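Local coordinates for pesticidal crystal protein Cry4Aa (Bacillus thuringiensis, PDB 2C9K) that binds midgut epithelial cells of insects and promotes their colloid-osmotic lysis, acting as a pore-forming toxin against mosquito larvae, at residues D49-T54 with I137-S142; H505-C510 with S586-R591; A545-A550 with F573-K578. All blocks are in the same frame, centred on the assembly; numbering follows the deposited sequence.

Contact 1 lies on the opposite side of the chain's centre from contacts 2 and 3, in a different domain of the toxin. It comes first along the chain and ties helices of the N-terminal domain, which in this family is the pore-forming part. Contacts 2 and 3 belong to the beta-sandwich of the third, C-terminal domain of the toxin fragment, their centres about 41 and 46 Å from that of contact 1 and about 13 Å from each other. Contact 2 pairs two strands of a five-stranded antiparallel sheet. Strand 545-550 of contact 3 is an outermost strand of that sheet, whereas 573-578 belongs with the facing one. Both segments of contact 3 lie in sequence between the two strands of contact 2.

Contact 1: residues D49-T54 with I137-S142; sequences DFITQT and ILVLSS
In the helical bundle of the N-terminal domain, helix 46-58 packs against the bend where helix 129-137 gives way to helix 140-164, with Phe-50, Ile-51 and Thr-54 meeting Leu-138, Val-139, Ser-141 and Ser-142. Ile-51 sits in the middle. Its CG1 lies beside the backbone N (chi1 -57°), which leaves CG2 on the side of Leu-138, 3.9 Å from CG of that leucine, and the two side chains cross at about a right angle. The longer branch turns off roughly perpendicular to CG2: CD1 of Ile-51 runs alongside CG2 of Val-139 at 3.8 Å, the two side chains pointing in the same direction. The carbonyl O of Leu-138 lies against Ile-51, 3.4 Å from CG2 and 3.5 Å from CA, the latter a CA-H...O contact.

One helical turn later, Thr-54 slides past Leu-138 in the reverse direction, so that its methyl CG2 comes against Leu-138 CD1. The hydroxyl is turned back into its own helix, where OG1 of Thr-54 bonds to O of Phe-50 at 3.2 Å. That oxygen also takes the backbone N of Thr-54, the two donors arriving from opposite faces of the carbonyl plane. At the other end, OG of Ser-141 rests against CB of Phe-50, with Ser-142 OG beside it, while the ring of Phe-50 extends to Tyr-6 and Trp-47.

No hydrogen bond links the two segments. Their fit therefore rests on methyl branches and C-H groups, with the threonine hydroxyl engaged by its own helix and the serine hydroxyls set against Phe-50.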
loop_
_atom_site.group_PDB
_atom_site.type_symbol
_atom_site.label_atom_id
_atom_site.label_comp_id
_atom_site.label_asym_id
_atom_site.label_seq_id
_atom_site.Cartn_x
_atom_site.Cartn_y
_atom_site.Cartn_z
ATOM N N ASP A 49 -12.753 -13.303 12.273
ATOM C CA ASP A 49 -12.720 -11.852 12.338
ATOM C C ASP A 49 -12.446 -11.265 10.960
ATOM O O ASP A 49 -13.086 -10.293 10.555
ATOM C CB ASP A 49 -11.652 -11.383 13.317
ATOM C CG ASP A 49 -11.943 -11.811 14.733
ATOM O OD1 ASP A 49 -13.138 -11.922 15.085
ATOM O OD2 ASP A 49 -10.983 -12.024 15.503
ATOM N N PHE A 50 -11.499 -11.855 10.237
ATOM C CA PHE A 50 -11.179 -11.363 8.904
ATOM C C PHE A 50 -12.394 -11.488 7.991
ATOM O O PHE A 50 -12.732 -10.556 7.269
ATOM C CB PHE A 50 -9.994 -12.135 8.298
ATOM C CG PHE A 50 -8.647 -11.760 8.873
ATOM C CD1 PHE A 50 -7.479 -12.196 8.257
ATOM C CD2 PHE A 50 -8.546 -10.997 10.037
ATOM C CE1 PHE A 50 -6.230 -11.885 8.785
ATOM C CE2 PHE A 50 -7.303 -10.678 10.582
ATOM C CZ PHE A 50 -6.140 -11.123 9.954
ATOM N N ILE A 51 -13.058 -12.639 8.036
ATOM C CA ILE A 51 -14.228 -12.874 7.194
ATOM C C ILE A 51 -15.447 -12.067 7.640
ATOM O O ILE A 51 -16.137 -11.460 6.822
ATOM C CB ILE A 51 -14.603 -14.374 7.157
ATOM C CG1 ILE A 51 -13.417 -15.195 6.665
ATOM C CG2 ILE A 51 -15.780 -14.593 6.224
ATOM C CD1 ILE A 51 -13.717 -16.661 6.563
ATOM N N THR A 52 -15.711 -12.059 8.936
ATOM C CA THR A 52 -16.847 -11.318 9.447
ATOM C C THR A 52 -16.720 -9.838 9.118
ATOM O O THR A 52 -17.679 -9.211 8.674
ATOM C CB THR A 52 -16.969 -11.496 10.960
ATOM O OG1 THR A 52 -17.159 -12.884 11.250
ATOM C CG2 THR A 52 -18.141 -10.702 11.503
ATOM N N GLN A 53 -15.530 -9.283 9.321
ATOM C CA GLN A 53 -15.316 -7.867 9.049
ATOM C C GLN A 53 -15.535 -7.535 7.577
ATOM O O GLN A 53 -16.135 -6.510 7.248
ATOM C CB GLN A 53 -13.910 -7.423 9.478
ATOM C CG GLN A 53 -13.739 -5.901 9.448
ATOM C CD GLN A 53 -12.381 -5.431 9.932
ATOM O OE1 GLN A 53 -12.133 -4.230 10.033
ATOM N NE2 GLN A 53 -11.493 -6.372 10.228
ATOM N N THR A 54 -15.052 -8.393 6.690
ATOM C CA THR A 54 -15.239 -8.155 5.271
ATOM C C THR A 54 -16.727 -8.203 4.936
ATOM O O THR A 54 -17.256 -7.316 4.263
ATOM C CB THR A 54 -14.492 -9.206 4.439
ATOM O OG1 THR A 54 -13.088 -8.971 4.546
ATOM C CG2 THR A 54 -14.910 -9.141 2.977
ATOM N N ILE A 137 -14.314 -13.904 -2.029
ATOM C CA ILE A 137 -13.797 -12.561 -1.848
ATOM C C ILE A 137 -13.903 -12.277 -0.350
ATOM O O ILE A 137 -13.162 -11.464 0.202
ATOM C CB ILE A 137 -14.619 -11.500 -2.599
ATOM C CG1 ILE A 137 -15.918 -11.235 -1.864
ATOM C CG2 ILE A 137 -14.903 -11.948 -4.006
ATOM C CD1 ILE A 137 -16.450 -9.881 -2.142
ATOM N N LEU A 138 -14.839 -12.967 0.292
ATOM C CA LEU A 138 -15.093 -12.816 1.717
ATOM C C LEU A 138 -14.021 -13.552 2.523
ATOM O O LEU A 138 -13.857 -13.319 3.715
ATOM C CB LEU A 138 -16.484 -13.375 2.047
ATOM C CG LEU A 138 -17.274 -12.681 3.159
ATOM C CD1 LEU A 138 -17.456 -11.214 2.790
ATOM C CD2 LEU A 138 -18.627 -13.355 3.358
ATOM N N VAL A 139 -13.288 -14.436 1.860
ATOM C CA VAL A 139 -12.239 -15.212 2.509
ATOM C C VAL A 139 -10.863 -14.790 1.971
ATOM O O VAL A 139 -9.825 -15.252 2.456
ATOM C CB VAL A 139 -12.458 -16.728 2.255
ATOM C CG1 VAL A 139 -11.364 -17.532 2.887
ATOM C CG2 VAL A 139 -13.786 -17.163 2.829
ATOM N N LEU A 140 -10.865 -13.899 0.978
ATOM C CA LEU A 140 -9.635 -13.418 0.358
ATOM C C LEU A 140 -8.575 -12.954 1.343
ATOM O O LEU A 140 -7.407 -13.296 1.196
ATOM C CB LEU A 140 -9.935 -12.281 -0.624
ATOM C CG LEU A 140 -8.704 -11.684 -1.327
ATOM C CD1 LEU A 140 -8.024 -12.751 -2.172
ATOM C CD2 LEU A 140 -9.111 -10.513 -2.195
ATOM N N SER A 141 -8.960 -12.177 2.349
ATOM C CA SER A 141 -7.962 -11.701 3.298
ATOM C C SER A 141 -7.275 -12.856 4.033
ATOM O O SER A 141 -6.075 -12.804 4.288
ATOM C CB SER A 141 -8.579 -10.699 4.289
ATOM O OG SER A 141 -9.408 -11.321 5.246
ATOM N N SER A 142 -8.022 -13.901 4.371
ATOM C CA SER A 142 -7.437 -15.061 5.044
ATOM C C SER A 142 -6.596 -15.819 4.010
ATOM O O SER A 142 -5.527 -16.358 4.310
ATOM C CB SER A 142 -8.545 -15.970 5.582
ATOM O OG SER A 142 -9.413 -15.246 6.438
#

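Contact 2: residues H505-C510 with S586-R591; sequences HFKITC and SLVFNR
Leu-587 forms a hydrogen-bonded pair with Ile-508 in an antiparallel ladder whose strand axes run 164° apart: N of Leu-587 gives to O of Ile-508 at 2.8 Å, and N of Ile-508 returns a bond to O of Leu-587 at 3.0 Å. Their side chains lie side by side, and Leu-587 CD2 reaches SG of Cys-510. Val-588 points to the other side of the sheet, its CG2 4.0 Å from CG of Lys-507, whose amine goes on to Asn-480. Phe-589 bonds through N to O of Phe-506 at 2.8 Å, and its ring lies nearly parallel to that of Phe-506 (planes 12° apart) but slid away, with little overlap. Instead CB of Phe-589 sits over the face of the Phe-506 ring, 3.8 Å from its centroid, a CH-pi contact, while CG2 of Ile-508 meets the Phe-589 ring at its edge. Asn-590 closes the pairing in a non-hydrogen-bonded pair with His-505, its ND2 3.2 Å from CB of His-505 and the amide and imidazole planes 30° apart. Within the sheet, strands 481-482 and 536-541 flank the pair, and the Phe-506, Ile-508, Leu-587 and Phe-589 side packs against strands 600-609 and 471-475 of the opposing sheet.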
loop_
_atom_site.group_PDB
_atom_site.type_symbol
_atom_site.label_atom_id
_atom_site.label_comp_id
_atom_site.label_asym_id
_atom_site.label_seq_id
_atom_site.Cartn_x
_atom_site.Cartn_y
_atom_site.Cartn_z
ATOM N N HIS A 505 10.408 12.297 -20.726
ATOM C CA HIS A 505 11.403 12.290 -19.672
ATOM C C HIS A 505 10.744 12.382 -18.298
ATOM O O HIS A 505 9.559 12.687 -18.190
ATOM C CB HIS A 505 12.315 13.490 -19.852
ATOM C CG HIS A 505 11.580 14.796 -19.847
ATOM N ND1 HIS A 505 10.778 15.202 -20.890
ATOM C CD2 HIS A 505 11.501 15.772 -18.912
ATOM C CE1 HIS A 505 10.237 16.371 -20.599
ATOM N NE2 HIS A 505 10.659 16.739 -19.404
ATOM N N PHE A 506 11.526 12.106 -17.258
ATOM C CA PHE A 506 11.070 12.205 -15.872
ATOM C C PHE A 506 12.306 12.053 -15.009
ATOM O O PHE A 506 13.211 11.308 -15.367
ATOM C CB PHE A 506 9.992 11.147 -15.542
ATOM C CG PHE A 506 10.512 9.743 -15.333
ATOM C CD1 PHE A 506 11.057 9.357 -14.112
ATOM C CD2 PHE A 506 10.399 8.787 -16.343
ATOM C CE1 PHE A 506 11.475 8.035 -13.900
ATOM C CE2 PHE A 506 10.814 7.466 -16.145
ATOM C CZ PHE A 506 11.350 7.091 -14.924
ATOM N N LYS A 507 12.363 12.788 -13.899
ATOM C CA LYS A 507 13.523 12.721 -13.011
ATOM C C LYS A 507 13.218 12.459 -11.545
ATOM O O LYS A 507 12.376 13.113 -10.935
ATOM C CB LYS A 507 14.343 14.002 -13.118
ATOM C CG LYS A 507 15.543 14.057 -12.178
ATOM C CD LYS A 507 15.265 14.912 -10.956
ATOM C CE LYS A 507 15.082 16.354 -11.341
ATOM N NZ LYS A 507 14.420 17.107 -10.253
ATOM N N ILE A 508 13.912 11.487 -10.979
ATOM C CA ILE A 508 13.741 11.169 -9.580
ATOM C C ILE A 508 15.085 11.526 -8.939
ATOM O O ILE A 508 16.147 11.290 -9.533
ATOM C CB ILE A 508 13.371 9.666 -9.399
ATOM C CG1 ILE A 508 14.123 9.054 -8.226
ATOM C CG2 ILE A 508 13.664 8.900 -10.656
ATOM C CD1 ILE A 508 13.586 9.452 -6.899
ATOM N N THR A 509 15.034 12.135 -7.754
ATOM C CA THR A 509 16.239 12.532 -7.030
ATOM C C THR A 509 16.506 11.592 -5.854
ATOM O O THR A 509 15.614 11.319 -5.058
ATOM C CB THR A 509 16.099 13.961 -6.497
ATOM O OG1 THR A 509 15.683 14.819 -7.561
ATOM C CG2 THR A 509 17.427 14.460 -5.950
ATOM N N CYS A 510 17.736 11.107 -5.742
ATOM C CA CYS A 510 18.093 10.186 -4.662
ATOM C C CYS A 510 19.246 10.692 -3.817
ATOM O O CYS A 510 20.096 11.442 -4.291
ATOM C CB CYS A 510 18.474 8.820 -5.228
ATOM S SG CYS A 510 17.251 8.137 -6.339
ATOM N N SER A 586 20.832 12.929 -9.225
ATOM C CA SER A 586 19.752 13.282 -10.143
ATOM C C SER A 586 19.610 12.144 -11.146
ATOM O O SER A 586 20.561 11.798 -11.843
ATOM C CB SER A 586 20.065 14.574 -10.896
ATOM O OG SER A 586 20.153 15.665 -10.009
ATOM N N LEU A 587 18.425 11.554 -11.198
ATOM C CA LEU A 587 18.171 10.458 -12.111
ATOM C C LEU A 587 17.229 10.944 -13.213
ATOM O O LEU A 587 16.000 10.895 -13.085
ATOM C CB LEU A 587 17.571 9.273 -11.344
ATOM C CG LEU A 587 18.436 8.011 -11.164
ATOM C CD1 LEU A 587 19.751 8.344 -10.491
ATOM C CD2 LEU A 587 17.673 6.986 -10.337
ATOM N N VAL A 588 17.822 11.430 -14.298
ATOM C CA VAL A 588 17.041 11.936 -15.414
ATOM C C VAL A 588 16.838 10.859 -16.461
ATOM O O VAL A 588 17.790 10.416 -17.086
ATOM C CB VAL A 588 17.731 13.127 -16.093
ATOM C CG1 VAL A 588 16.743 13.851 -16.978
ATOM C CG2 VAL A 588 18.308 14.062 -15.052
ATOM N N PHE A 589 15.587 10.449 -16.637
ATOM C CA PHE A 589 15.227 9.436 -17.615
ATOM C C PHE A 589 14.637 10.084 -18.861
ATOM O O PHE A 589 13.737 10.922 -18.774
ATOM C CB PHE A 589 14.188 8.457 -17.041
ATOM C CG PHE A 589 14.741 7.489 -16.038
ATOM C CD1 PHE A 589 14.847 7.835 -14.696
ATOM C CD2 PHE A 589 15.191 6.238 -16.442
ATOM C CE1 PHE A 589 15.395 6.950 -13.773
ATOM C CE2 PHE A 589 15.743 5.345 -15.522
ATOM C CZ PHE A 589 15.846 5.705 -14.186
ATOM N N ASN A 590 15.149 9.689 -20.023
ATOM C CA ASN A 590 14.655 10.196 -21.303
ATOM C C ASN A 590 14.325 9.046 -22.235
ATOM O O ASN A 590 14.938 7.976 -22.170
ATOM C CB ASN A 590 15.697 11.074 -21.995
ATOM C CG ASN A 590 15.572 12.533 -21.629
ATOM O OD1 ASN A 590 16.413 13.077 -20.915
ATOM N ND2 ASN A 590 14.517 13.182 -22.116
ATOM N N ARG A 591 13.342 9.271 -23.096
ATOM C CA ARG A 591 12.953 8.283 -24.092
ATOM C C ARG A 591 13.305 8.904 -25.441
ATOM O O ARG A 591 12.867 10.011 -25.743
ATOM C CB ARG A 591 11.457 7.995 -24.009
ATOM C CG ARG A 591 11.015 6.997 -25.037
ATOM C CD ARG A 591 9.681 6.383 -24.724
ATOM N NE ARG A 591 9.290 5.508 -25.818
ATOM C CZ ARG A 591 8.146 4.844 -25.871
ATOM N NH1 ARG A 591 7.275 4.954 -24.880
ATOM N NH2 ARG A 591 7.873 4.080 -26.920
#

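Contact 3: residues A545-A550 with F573-K578; sequences AELGMA and FSNEVK
Leu-547 and Met-549 on strand 545-550 close over Phe-573, and apolar contacts make up much of the interface. The Leu-547 side chain crosses that of Phe-573 at about a right angle, with CD2 set 3.3 Å from CB of the phenylalanine and CB facing CD2 of its ring. The other leucine methyl, CD1, goes to CG1 of Val-577 at 4.1 Å. The same CG1 meets CB of Ala-545 at 3.8 Å, so one valine branch bridges two residues that point the same way from the strand.

The aromatic interaction is a Met-aromatic contact. SD of Met-549 stands over one face of the Phe-573 ring, 3.7 Å from the centroid and 19° off the ring normal, displaced toward the rim on the CD2 and CE2 side. Two torsions put it there: chi1 of 63° sets CG between the backbone N and the carbonyl carbon, and the extended chi2 (180°) then carries the sulfur onto the ring. CG itself passes 3.4 Å from CE2 of Phe-573. Gly-548, with no side chain, brings its carbonyl carbon to the edge of this ring.

Polar groups lie around the margin. ND2 of Asn-575 lies 3.3 Å from O of Glu-546. Lys-578 curls back so that its NZ comes near CB of Ala-545, but it bonds to O of Val-544; Glu-546, directed away, bonds through OE1 to Ser-540.

Strand 545-550 pairs with strand 536-541, whereas Phe-573 and Val-577 bond through their backbones to strand 517-527. The contact thus joins side chains from two facing sheets, at the edge of the beta-sandwich that forms the third, C-terminal domain of the toxin fragment in three-domain Cry toxins.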
loop_
_atom_site.group_PDB
_atom_site.type_symbol
_atom_site.label_atom_id
_atom_site.label_comp_id
_atom_site.label_asym_id
_atom_site.label_seq_id
_atom_site.Cartn_x
_atom_site.Cartn_y
_atom_site.Cartn_z
ATOM N N ALA A 545 27.288 8.984 -14.622
ATOM C CA ALA A 545 27.297 8.068 -15.759
ATOM C C ALA A 545 26.264 8.406 -16.821
ATOM O O ALA A 545 25.483 9.349 -16.677
ATOM C CB ALA A 545 27.077 6.634 -15.270
ATOM N N GLU A 546 26.284 7.624 -17.897
ATOM C CA GLU A 546 25.341 7.796 -18.990
ATOM C C GLU A 546 24.907 6.410 -19.445
ATOM O O GLU A 546 25.573 5.778 -20.252
ATOM C CB GLU A 546 25.991 8.532 -20.153
ATOM C CG GLU A 546 24.987 9.009 -21.164
ATOM C CD GLU A 546 24.176 10.188 -20.650
ATOM O OE1 GLU A 546 23.100 10.472 -21.224
ATOM O OE2 GLU A 546 24.623 10.839 -19.680
ATOM N N LEU A 547 23.787 5.936 -18.926
ATOM C CA LEU A 547 23.302 4.615 -19.280
ATOM C C LEU A 547 22.179 4.660 -20.307
ATOM O O LEU A 547 21.409 5.612 -20.361
ATOM C CB LEU A 547 22.818 3.897 -18.025
ATOM C CG LEU A 547 23.769 3.862 -16.826
ATOM C CD1 LEU A 547 23.960 5.266 -16.262
ATOM C CD2 LEU A 547 23.185 2.947 -15.761
ATOM N N GLY A 548 22.089 3.618 -21.122
ATOM C CA GLY A 548 21.051 3.561 -22.130
ATOM C C GLY A 548 20.779 2.127 -22.524
ATOM O O GLY A 548 21.669 1.280 -22.449
ATOM N N MET A 549 19.550 1.845 -22.938
ATOM C CA MET A 549 19.189 0.495 -23.341
ATOM C C MET A 549 17.816 0.424 -24.033
ATOM O O MET A 549 16.993 1.337 -23.925
ATOM C CB MET A 549 19.222 -0.433 -22.115
ATOM C CG MET A 549 18.222 -0.078 -21.029
ATOM S SD MET A 549 18.243 -1.172 -19.571
ATOM C CE MET A 549 18.496 -2.799 -20.358
ATOM N N ALA A 550 17.591 -0.669 -24.754
ATOM C CA ALA A 550 16.336 -0.899 -25.454
ATOM C C ALA A 550 15.463 -1.804 -24.596
ATOM O O ALA A 550 15.943 -2.790 -24.035
ATOM C CB ALA A 550 16.598 -1.558 -26.789
ATOM N N PHE A 573 20.844 -1.878 -16.889
ATOM C CA PHE A 573 21.781 -1.164 -17.738
ATOM C C PHE A 573 23.148 -1.820 -17.584
ATOM O O PHE A 573 23.473 -2.345 -16.521
ATOM C CB PHE A 573 21.867 0.299 -17.331
ATOM C CG PHE A 573 20.587 1.051 -17.494
ATOM C CD1 PHE A 573 19.731 1.231 -16.420
ATOM C CD2 PHE A 573 20.252 1.612 -18.719
ATOM C CE1 PHE A 573 18.559 1.963 -16.558
ATOM C CE2 PHE A 573 19.082 2.346 -18.872
ATOM C CZ PHE A 573 18.232 2.525 -17.789
ATOM N N SER A 574 23.949 -1.779 -18.643
ATOM C CA SER A 574 25.267 -2.392 -18.622
ATOM C C SER A 574 26.291 -1.658 -17.764
ATOM O O SER A 574 26.770 -2.198 -16.767
ATOM C CB SER A 574 25.788 -2.537 -20.050
ATOM O OG SER A 574 25.756 -1.301 -20.735
ATOM N N ASN A 575 26.632 -0.435 -18.143
ATOM C CA ASN A 575 27.610 0.339 -17.384
ATOM C C ASN A 575 27.222 0.520 -15.915
ATOM O O ASN A 575 26.046 0.640 -15.576
ATOM C CB ASN A 575 27.830 1.705 -18.043
ATOM C CG ASN A 575 26.530 2.425 -18.341
ATOM O OD1 ASN A 575 25.636 1.880 -18.991
ATOM N ND2 ASN A 575 26.422 3.662 -17.875
ATOM N N GLU A 576 28.224 0.533 -15.044
ATOM C CA GLU A 576 27.985 0.700 -13.618
ATOM C C GLU A 576 28.225 2.128 -13.145
ATOM O O GLU A 576 28.895 2.922 -13.804
ATOM C CB GLU A 576 28.860 -0.260 -12.809
ATOM C CG GLU A 576 30.349 -0.158 -13.083
ATOM C CD GLU A 576 31.160 -1.050 -12.159
ATOM O OE1 GLU A 576 31.357 -0.667 -10.982
ATOM O OE2 GLU A 576 31.586 -2.142 -12.604
ATOM N N VAL A 577 27.671 2.442 -11.984
ATOM C CA VAL A 577 27.800 3.762 -11.408
ATOM C C VAL A 577 28.362 3.666 -9.982
ATOM O O VAL A 577 28.234 2.639 -9.307
ATOM C CB VAL A 577 26.427 4.448 -11.382
ATOM C CG1 VAL A 577 25.697 4.177 -12.686
ATOM C CG2 VAL A 577 25.607 3.938 -10.209
ATOM N N LYS A 578 29.002 4.736 -9.536
ATOM C CA LYS A 578 29.564 4.779 -8.201
ATOM C C LYS A 578 29.143 6.091 -7.556
ATOM O O LYS A 578 29.275 7.163 -8.153
ATOM C CB LYS A 578 31.093 4.666 -8.243
ATOM C CG LYS A 578 31.821 5.735 -9.058
ATOM C CD LYS A 578 31.615 5.559 -10.575
ATOM C CE LYS A 578 30.461 6.404 -11.119
ATOM N NZ LYS A 578 30.091 6.009 -12.506
#